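Local coordinates for protein endo-1,4-beta-xylanase 1 (Hypocrea jecorina, PDB 1XYN) that cleaves the internal beta-1,4-xylosidic bonds of xylan, a major plant cell wall hemicellulose, releasing xylooligosaccharides and xylose, at residues N141-W146 against L151-M156; L63-W68 against G135-Q140. One frame throughout, in Å; residues are numbered along the deposited sequence.

How the contacts relate
Contacts 1 and 2 share the helix 139-148 of the family 11 xylanase fold, and their centres lie about 12 Å apart. Contact 2 comes first along that element: strand 135-137 and residues 138-140 lie over segment 63-68 of strand 60-70. Contact 1 follows directly, since residues 141-146 continue the helix, which meets the chain again at 151-156 as it enters strand 155-166. Strands 60-70 and 155-166 are neighbours in one sheet, so both contacts reach the same sheet. The substrate cleft is near: by similarity Tyr66 in contact 2 binds xylan, and the Trp146 side chain of contact 1 lies about 6 Å from that of Tyr77, another such residue.

Contact 1: residues N141-W146 against L151-M156; sequences NHFNAW and LHLGQM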
# COMPACT_ATOMS: atom_id res chain seq x y z
N ASN A 141 -5.96 -18.96 21.31
CA ASN A 141 -4.60 -19.47 21.47
C ASN A 141 -3.59 -18.54 20.80
O ASN A 141 -2.48 -18.37 21.29
CB ASN A 141 -4.49 -20.88 20.88
CG ASN A 141 -5.27 -21.92 21.69
OD1 ASN A 141 -5.75 -21.65 22.79
ND2 ASN A 141 -5.39 -23.13 21.14
N HIS A 142 -3.99 -17.92 19.69
CA HIS A 142 -3.12 -17.00 18.99
C HIS A 142 -3.07 -15.66 19.69
O HIS A 142 -2.01 -15.07 19.82
CB HIS A 142 -3.55 -16.84 17.53
CG HIS A 142 -3.38 -18.09 16.73
ND1 HIS A 142 -2.19 -18.41 16.12
CD2 HIS A 142 -4.21 -19.13 16.51
CE1 HIS A 142 -2.29 -19.61 15.57
NE2 HIS A 142 -3.51 -20.07 15.79
N PHE A 143 -4.21 -15.20 20.19
CA PHE A 143 -4.25 -13.93 20.90
C PHE A 143 -3.44 -14.01 22.21
O PHE A 143 -2.79 -13.04 22.61
CB PHE A 143 -5.69 -13.53 21.20
CG PHE A 143 -6.56 -13.36 19.98
CD1 PHE A 143 -6.01 -12.92 18.78
CD2 PHE A 143 -7.92 -13.64 20.04
CE1 PHE A 143 -6.81 -12.76 17.65
CE2 PHE A 143 -8.72 -13.48 18.91
CZ PHE A 143 -8.17 -13.03 17.72
N ASN A 144 -3.49 -15.17 22.87
CA ASN A 144 -2.75 -15.38 24.12
C ASN A 144 -1.25 -15.39 23.81
O ASN A 144 -0.48 -14.67 24.44
CB ASN A 144 -3.16 -16.69 24.80
CG ASN A 144 -4.54 -16.62 25.45
OD1 ASN A 144 -5.17 -15.57 25.50
ND2 ASN A 144 -5.00 -17.75 25.96
N ALA A 145 -0.86 -16.18 22.81
CA ALA A 145 0.54 -16.29 22.39
C ALA A 145 1.09 -14.94 21.94
O ALA A 145 2.24 -14.60 22.24
CB ALA A 145 0.67 -17.30 21.29
N TRP A 146 0.27 -14.17 21.24
CA TRP A 146 0.68 -12.86 20.77
C TRP A 146 0.92 -11.93 21.95
O TRP A 146 1.96 -11.28 22.03
CB TRP A 146 -0.38 -12.28 19.82
CG TRP A 146 -0.48 -12.99 18.47
CD1 TRP A 146 0.40 -13.91 17.94
CD2 TRP A 146 -1.51 -12.82 17.49
NE1 TRP A 146 -0.03 -14.31 16.70
CE2 TRP A 146 -1.20 -13.66 16.39
CE3 TRP A 146 -2.68 -12.04 17.42
CZ2 TRP A 146 -2.00 -13.74 15.25
CZ3 TRP A 146 -3.47 -12.13 16.29
CH2 TRP A 146 -3.13 -12.97 15.22
N LEU A 151 2.91 -8.74 21.73
CA LEU A 151 2.07 -8.34 20.61
C LEU A 151 0.69 -8.00 21.19
O LEU A 151 -0.18 -8.86 21.33
CB LEU A 151 2.01 -9.45 19.54
CG LEU A 151 3.37 -9.95 19.03
CD1 LEU A 151 3.19 -10.83 17.80
CD2 LEU A 151 4.28 -8.78 18.70
N HIS A 152 0.55 -6.73 21.55
CA HIS A 152 -0.64 -6.17 22.18
C HIS A 152 -1.80 -5.78 21.22
O HIS A 152 -1.61 -5.00 20.28
CB HIS A 152 -0.17 -4.94 22.98
CG HIS A 152 -1.20 -4.36 23.89
ND1 HIS A 152 -1.62 -3.05 23.79
CD2 HIS A 152 -1.87 -4.89 24.95
CE1 HIS A 152 -2.50 -2.80 24.75
NE2 HIS A 152 -2.66 -3.90 25.46
N LEU A 153 -2.99 -6.33 21.48
CA LEU A 153 -4.20 -6.04 20.68
C LEU A 153 -5.14 -5.06 21.37
O LEU A 153 -5.09 -4.90 22.60
CB LEU A 153 -4.98 -7.32 20.39
CG LEU A 153 -4.47 -8.37 19.39
CD1 LEU A 153 -5.50 -9.47 19.25
CD2 LEU A 153 -4.23 -7.72 18.05
N GLY A 154 -5.98 -4.39 20.59
CA GLY A 154 -6.93 -3.43 21.13
C GLY A 154 -8.36 -3.93 20.99
O GLY A 154 -8.62 -5.12 21.19
N GLN A 155 -9.29 -3.03 20.67
CA GLN A 155 -10.70 -3.38 20.49
C GLN A 155 -10.87 -4.16 19.19
O GLN A 155 -10.37 -3.76 18.14
CB GLN A 155 -11.57 -2.13 20.39
CG GLN A 155 -11.29 -1.06 21.42
CD GLN A 155 -11.92 0.27 21.04
OE1 GLN A 155 -11.28 1.32 21.13
NE2 GLN A 155 -13.18 0.23 20.62
N MET A 156 -11.63 -5.26 19.25
CA MET A 156 -11.86 -6.09 18.07
C MET A 156 -12.73 -5.41 17.02
O MET A 156 -13.80 -4.86 17.33
CB MET A 156 -12.53 -7.41 18.47
CG MET A 156 -11.62 -8.39 19.18
SD MET A 156 -10.41 -9.09 18.09
CE MET A 156 -11.05 -10.72 17.93
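Phe143 opens the apolar face that the single alpha-helix of the family 11 beta-jelly-roll turns to the chain leaving it at 151-156. With CG anti to its carbonyl carbon (chi1 -60°), its ring is carried out from the helix to where two side chains of the returning segment meet it, both obliquely. Leu153 comes at about a right angle to it, and its CD1 methyl rests 3.5 Å from Phe143 CD1. Phe143 and Met156 reach toward one another from opposite directions, and Met156 CE stands 3.7 Å from Phe143 CZ. Its SD, 5.2 Å from the centroid of the Phe143 ring, makes an oblique Met-aromatic contact. An alanine in place of Phe143 would probably open a gap between helix and loop, leaving Met156 CE and SD without their aromatic partner and Leu153 CD1 with the indole edge alone.

One turn on, Trp146 is buried more deeply. The carbonyl oxygen of His142 sits over one face of its indole, and CE3 lies in plane at the edge of the Phe143 ring. Leu153 CD1 also reaches the indole edge, 4.2 Å from Trp146 CE3, so this one methyl touches both rings. Trp146 NE1 hydrogen-bonds Ser126 OG of strand 119-128, a bond likely to limit the indole's turning. Leu151 crosses the base of Trp146 at a slant, CB to CB 3.7 Å, and also reaches Ile104 on strand 100-109. The backbones join here: Leu151 N donates to Trp146 O over 2.7 Å, the N-H bent to 142° and the nitrogen lying 37° above the carbonyl plane.

Contact 2: residues L63-W68 against G135-Q140; sequences LSVYGW and GTVTVQ
Val65 points its two methyls from strand 60-70 at Val137 and Val139, which flank the turn leading from strand 135-137 into the helix 139-148. Val65 and Val137 meet tip to tip. Val65 CG2 lies 4.1 Å from both CG1 and CG2 of Val137, and so faces the fork of the other valine. With Val65 CG1 anti to the backbone N (chi1 171°), the second methyl is turned to Val139, where it comes within 4.4 Å of Val139 CG1.

The two strands belong to different sheets, and no hydrogen bond crosses between the segments. This is face-to-face packing within the beta-jelly-roll of family 11 xylanases, with strand 135-137 at the border of its sheet. Between Val137 and Val139 the chain turns at Thr138, the centre of an inverse gamma turn, closed by a weak bond of 2.9 Å from Val139 N to Val137 O. Ile48 and Phe50 of strand 48-56 and Ile78 of strand 74-79 extend the apolar cluster.

The neighbours of Val65 do other work. Tyr66, a substrate-binding residue by similarity, has its OH hydrogen-bonded to OE2 of Glu75, the predicted nucleophile. The same OH accepts from Trp68 NE1 at 2.7 Å, the bond bent to 133° and the hydroxyl tilted 25° out of the indole plane. Together the two bonds are likely to fix the position of the hydroxyl beside Glu75. The contact itself is made of methyl groups, buried on both sides and without directional bonds, which implies that burial and shape hold the two segments together here.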
# COMPACT_ATOMS: atom_id res chain seq x y z
N LEU A 63 -4.29 -18.30 2.48
CA LEU A 63 -5.60 -18.64 3.03
C LEU A 63 -5.45 -18.42 4.54
O LEU A 63 -4.68 -19.11 5.20
CB LEU A 63 -5.97 -20.10 2.73
CG LEU A 63 -7.33 -20.57 3.29
CD1 LEU A 63 -8.48 -19.73 2.73
CD2 LEU A 63 -7.53 -22.05 2.96
N SER A 64 -6.19 -17.47 5.10
CA SER A 64 -6.05 -17.19 6.51
C SER A 64 -7.19 -16.46 7.19
O SER A 64 -8.02 -15.83 6.53
CB SER A 64 -4.79 -16.34 6.72
OG SER A 64 -4.92 -15.06 6.12
N VAL A 65 -7.24 -16.57 8.51
CA VAL A 65 -8.22 -15.83 9.28
C VAL A 65 -7.52 -14.48 9.28
O VAL A 65 -6.31 -14.40 9.53
CB VAL A 65 -8.37 -16.37 10.73
CG1 VAL A 65 -9.23 -15.43 11.56
CG2 VAL A 65 -8.99 -17.79 10.72
N TYR A 66 -8.24 -13.44 8.86
CA TYR A 66 -7.71 -12.09 8.76
C TYR A 66 -8.59 -11.12 9.53
O TYR A 66 -9.81 -11.28 9.58
CB TYR A 66 -7.64 -11.70 7.27
CG TYR A 66 -7.34 -10.24 6.98
CD1 TYR A 66 -6.04 -9.75 7.05
CD2 TYR A 66 -8.35 -9.36 6.61
CE1 TYR A 66 -5.76 -8.42 6.75
CE2 TYR A 66 -8.09 -8.04 6.32
CZ TYR A 66 -6.78 -7.57 6.39
OH TYR A 66 -6.51 -6.26 6.08
N GLY A 67 -7.99 -10.09 10.11
CA GLY A 67 -8.77 -9.12 10.86
C GLY A 67 -8.02 -7.86 11.25
O GLY A 67 -6.85 -7.66 10.91
N TRP A 68 -8.74 -7.00 11.97
CA TRP A 68 -8.22 -5.73 12.44
C TRP A 68 -8.55 -5.50 13.91
O TRP A 68 -9.39 -6.19 14.50
CB TRP A 68 -8.80 -4.57 11.62
CG TRP A 68 -8.23 -4.49 10.25
CD1 TRP A 68 -8.57 -5.24 9.18
CD2 TRP A 68 -7.15 -3.63 9.83
NE1 TRP A 68 -7.77 -4.93 8.11
CE2 TRP A 68 -6.89 -3.94 8.47
CE3 TRP A 68 -6.38 -2.64 10.45
CZ2 TRP A 68 -5.89 -3.30 7.74
CZ3 TRP A 68 -5.39 -2.00 9.72
CH2 TRP A 68 -5.15 -2.34 8.37
N GLY A 135 -10.23 -26.95 8.41
CA GLY A 135 -9.96 -27.04 9.83
C GLY A 135 -10.66 -26.04 10.72
O GLY A 135 -11.62 -25.37 10.31
N THR A 136 -10.21 -25.98 11.97
CA THR A 136 -10.75 -25.06 12.97
C THR A 136 -9.56 -24.28 13.47
O THR A 136 -8.47 -24.82 13.61
CB THR A 136 -11.35 -25.80 14.17
OG1 THR A 136 -12.41 -26.65 13.73
CG2 THR A 136 -11.89 -24.81 15.20
N VAL A 137 -9.78 -23.00 13.73
CA VAL A 137 -8.73 -22.12 14.22
C VAL A 137 -9.17 -21.52 15.56
O VAL A 137 -10.03 -20.64 15.59
CB VAL A 137 -8.44 -20.97 13.21
CG1 VAL A 137 -7.44 -19.97 13.78
CG2 VAL A 137 -7.93 -21.53 11.92
N THR A 138 -8.62 -22.05 16.65
CA THR A 138 -8.93 -21.55 17.99
C THR A 138 -8.20 -20.21 18.13
O THR A 138 -7.05 -20.16 18.57
CB THR A 138 -8.45 -22.56 19.08
OG1 THR A 138 -8.93 -23.87 18.77
CG2 THR A 138 -9.00 -22.17 20.44
N VAL A 139 -8.86 -19.14 17.72
CA VAL A 139 -8.27 -17.80 17.76
C VAL A 139 -7.69 -17.30 19.08
O VAL A 139 -6.73 -16.52 19.07
CB VAL A 139 -9.25 -16.74 17.18
CG1 VAL A 139 -9.44 -16.96 15.69
CG2 VAL A 139 -10.58 -16.80 17.90
N GLN A 140 -8.24 -17.74 20.21
CA GLN A 140 -7.73 -17.31 21.51
C GLN A 140 -6.29 -17.76 21.75
O GLN A 140 -5.50 -17.01 22.31
CB GLN A 140 -8.61 -17.79 22.67
CG GLN A 140 -9.64 -16.77 23.14
CD GLN A 140 -9.05 -15.44 23.57
OE1 GLN A 140 -8.35 -15.34 24.58
NE2 GLN A 140 -9.36 -14.39 22.81